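Long-range contact in nuclear movement protein (Encephalitozoon cuniculi, PDB 2O30), which is of unknown function but carries a p23-like CS domain and may bind unfolded proteins: residues Glu53-Val58 with Trp84-Val89. The protein carries 1 engineered substitution. Numbering follows the deposited sequence.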
loop_
_atom_site.group_PDB
_atom_site.type_symbol
_atom_site.label_atom_id
_atom_site.label_comp_id
_atom_site.label_asym_id
_atom_site.label_seq_id
_atom_site.Cartn_x
_atom_site.Cartn_y
_atom_site.Cartn_z
ATOM N N GLU A 53 -3.936 12.765 2.001
ATOM C CA GLU A 53 -4.285 13.026 0.628
ATOM C C GLU A 53 -3.442 14.195 0.171
ATOM O O GLU A 53 -3.386 15.217 0.853
ATOM C CB GLU A 53 -5.773 13.372 0.526
ATOM C CG GLU A 53 -6.259 13.618 -0.876
ATOM C CD GLU A 53 -7.772 13.527 -0.971
ATOM O OE1 GLU A 53 -8.462 14.303 -0.270
ATOM O OE2 GLU A 53 -8.264 12.666 -1.742
ATOM N N LEU A 54 -2.776 14.030 -0.968
ATOM C CA LEU A 54 -1.914 15.068 -1.508
ATOM C C LEU A 54 -2.787 16.252 -1.908
ATOM O O LEU A 54 -3.947 16.064 -2.263
ATOM C CB LEU A 54 -1.148 14.558 -2.721
ATOM C CG LEU A 54 -0.015 13.559 -2.430
ATOM C CD1 LEU A 54 0.747 13.282 -3.720
ATOM C CD2 LEU A 54 0.933 14.106 -1.402
ATOM N N LEU A 55 -2.226 17.454 -1.849
ATOM C CA LEU A 55 -2.994 18.666 -2.148
ATOM C C LEU A 55 -3.558 18.685 -3.574
ATOM O O LEU A 55 -4.708 19.125 -3.799
ATOM C CB LEU A 55 -2.132 19.911 -1.896
ATOM C CG LEU A 55 -2.895 21.243 -2.051
ATOM C CD1 LEU A 55 -4.072 21.306 -1.107
ATOM C CD2 LEU A 55 -1.954 22.390 -1.813
ATOM N N HIS A 56 -2.758 18.237 -4.540
ATOM C CA HIS A 56 -3.175 18.175 -5.942
ATOM C C HIS A 56 -2.775 16.845 -6.569
ATOM O O HIS A 56 -2.031 16.052 -5.970
ATOM C CB HIS A 56 -2.559 19.312 -6.763
ATOM C CG HIS A 56 -2.879 20.678 -6.238
ATOM N ND1 HIS A 56 -4.146 21.218 -6.300
ATOM C CD2 HIS A 56 -2.102 21.602 -5.626
ATOM C CE1 HIS A 56 -4.133 22.423 -5.754
ATOM N NE2 HIS A 56 -2.907 22.679 -5.335
ATOM N N GLU A 57 -3.252 16.620 -7.787
ATOM C CA GLU A 57 -3.004 15.379 -8.499
ATOM C C GLU A 57 -1.546 15.184 -8.914
ATOM O O GLU A 57 -0.832 16.133 -9.281
ATOM C CB GLU A 57 -3.968 15.240 -9.694
ATOM C CG GLU A 57 -5.391 14.937 -9.215
ATOM C CD GLU A 57 -6.397 14.725 -10.334
ATOM O OE1 GLU A 57 -6.075 14.051 -11.338
ATOM O OE2 GLU A 57 -7.534 15.227 -10.187
ATOM N N VAL A 58 -1.101 13.928 -8.805
ATOM C CA VAL A 58 0.221 13.544 -9.293
ATOM C C VAL A 58 0.116 12.387 -10.285
ATOM O O VAL A 58 -0.908 11.700 -10.341
ATOM C CB VAL A 58 1.166 13.158 -8.130
ATOM C CG1 VAL A 58 1.385 14.377 -7.222
ATOM C CG2 VAL A 58 0.588 12.007 -7.332
ATOM N N TRP A 84 2.660 24.296 -4.804
ATOM C CA TRP A 84 1.702 23.828 -3.800
ATOM C C TRP A 84 1.978 24.557 -2.495
ATOM O O TRP A 84 3.131 24.611 -2.057
ATOM C CB TRP A 84 1.911 22.334 -3.515
ATOM C CG TRP A 84 1.574 21.383 -4.627
ATOM C CD1 TRP A 84 1.452 21.656 -5.979
ATOM C CD2 TRP A 84 1.335 19.981 -4.477
ATOM N NE1 TRP A 84 1.137 20.494 -6.662
ATOM C CE2 TRP A 84 1.063 19.457 -5.764
ATOM C CE3 TRP A 84 1.325 19.112 -3.371
ATOM C CZ2 TRP A 84 0.789 18.096 -5.976
ATOM C CZ3 TRP A 84 1.040 17.764 -3.579
ATOM C CH2 TRP A 84 0.775 17.270 -4.877
ATOM N N ASP A 85 0.926 25.099 -1.884
ATOM C CA ASP A 85 1.008 25.723 -0.557
ATOM C C ASP A 85 1.347 24.740 0.573
ATOM O O ASP A 85 1.979 25.114 1.573
ATOM C CB ASP A 85 -0.333 26.389 -0.204
ATOM C CG ASP A 85 -0.580 27.683 -0.966
ATOM O OD1 ASP A 85 0.244 28.078 -1.827
ATOM O OD2 ASP A 85 -1.624 28.313 -0.689
ATOM N N SER A 86 0.882 23.498 0.432
ATOM C CA SER A 86 1.123 22.464 1.436
ATOM C C SER A 86 1.246 21.126 0.706
ATOM O O SER A 86 0.869 21.021 -0.463
ATOM C CB SER A 86 0.003 22.443 2.478
ATOM O OG SER A 86 -1.236 22.043 1.908
ATOM N N LEU A 87 1.785 20.112 1.382
ATOM C CA LEU A 87 1.919 18.793 0.766
ATOM C C LEU A 87 0.564 18.105 0.724
ATOM O O LEU A 87 0.211 17.476 -0.271
ATOM C CB LEU A 87 2.873 17.929 1.587
ATOM C CG LEU A 87 3.081 16.503 1.074
ATOM C CD1 LEU A 87 3.750 16.514 -0.315
ATOM C CD2 LEU A 87 3.945 15.727 2.078
ATOM N N LEU A 88 -0.185 18.247 1.813
ATOM C CA LEU A 88 -1.423 17.495 2.018
ATOM C C LEU A 88 -2.637 18.423 2.092
ATOM O O LEU A 88 -2.493 19.638 2.310
ATOM C CB LEU A 88 -1.327 16.656 3.289
ATOM C CG LEU A 88 -0.175 15.649 3.393
ATOM C CD1 LEU A 88 -0.215 14.940 4.752
ATOM C CD2 LEU A 88 -0.226 14.650 2.262
ATOM N N VAL A 89 -3.818 17.839 1.896
ATOM C CA VAL A 89 -5.101 18.567 1.929
ATOM C C VAL A 89 -5.349 19.321 3.237
ATOM O O VAL A 89 -4.904 18.912 4.312
ATOM C CB VAL A 89 -6.282 17.616 1.628
ATOM C CG1 VAL A 89 -7.607 18.155 2.196
ATOM C CG2 VAL A 89 -6.393 17.376 0.132
HETATM O O HOH W 1 -1.739 25.171 -3.709
#
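An isolated antiparallel beta bridge between two loops of the p23-like beta sandwich of the CS domain pairs Leu54 with Leu88 in the non-hydrogen-bonded manner. The bonds lie on the flanking residues: Val89 N gives its hydrogen to Glu53 O (2.9 Å), and Leu55 N gives its own to Leu87 O (2.9 Å). Between them Leu88 CA and Leu54 CA each add a weaker C-H contact to one of these oxygens.

Beyond the bridge the flat, wide indole of Trp84 suits a place beneath a turning chain. His56, its CG anti to the carbonyl carbon (chi1 -57°), lays the CD2 edge over the indole, 3.6 Å from Trp84 CD1, in an edge-to-face stack with planes at 75°. A water between His56 NE2 and Asp85 N ties the imidazole to segment 84-89. The far end of the indole meets Leu54 CB and Val58 CG1, the latter 3.8 Å from Trp84 CH2, and His56 O, 3.2 Å from Trp84 CH2. Leu55 sets CB against Trp84 CE3 and then runs along the partner's backbone, its CD2 3.4 Å from Ser86 O. Both His56 O and Ser86 O are buried without a polar partner. Ser86 OG donates to Leu88 O (2.7 Å), two residues on.

Branched leucines fill the inner side, where Leu54 CD2 touches both Leu87 CD1 and Leu88 CD2. Leu54 also packs on Met35 and Ile40 of strands 31-36 and 39-44, and Leu88 on Ile40, while Leu87 rests on Ile16 and Ile18 of strand 15-21; the chain following strand 71-78 is thereby joined to both sheets.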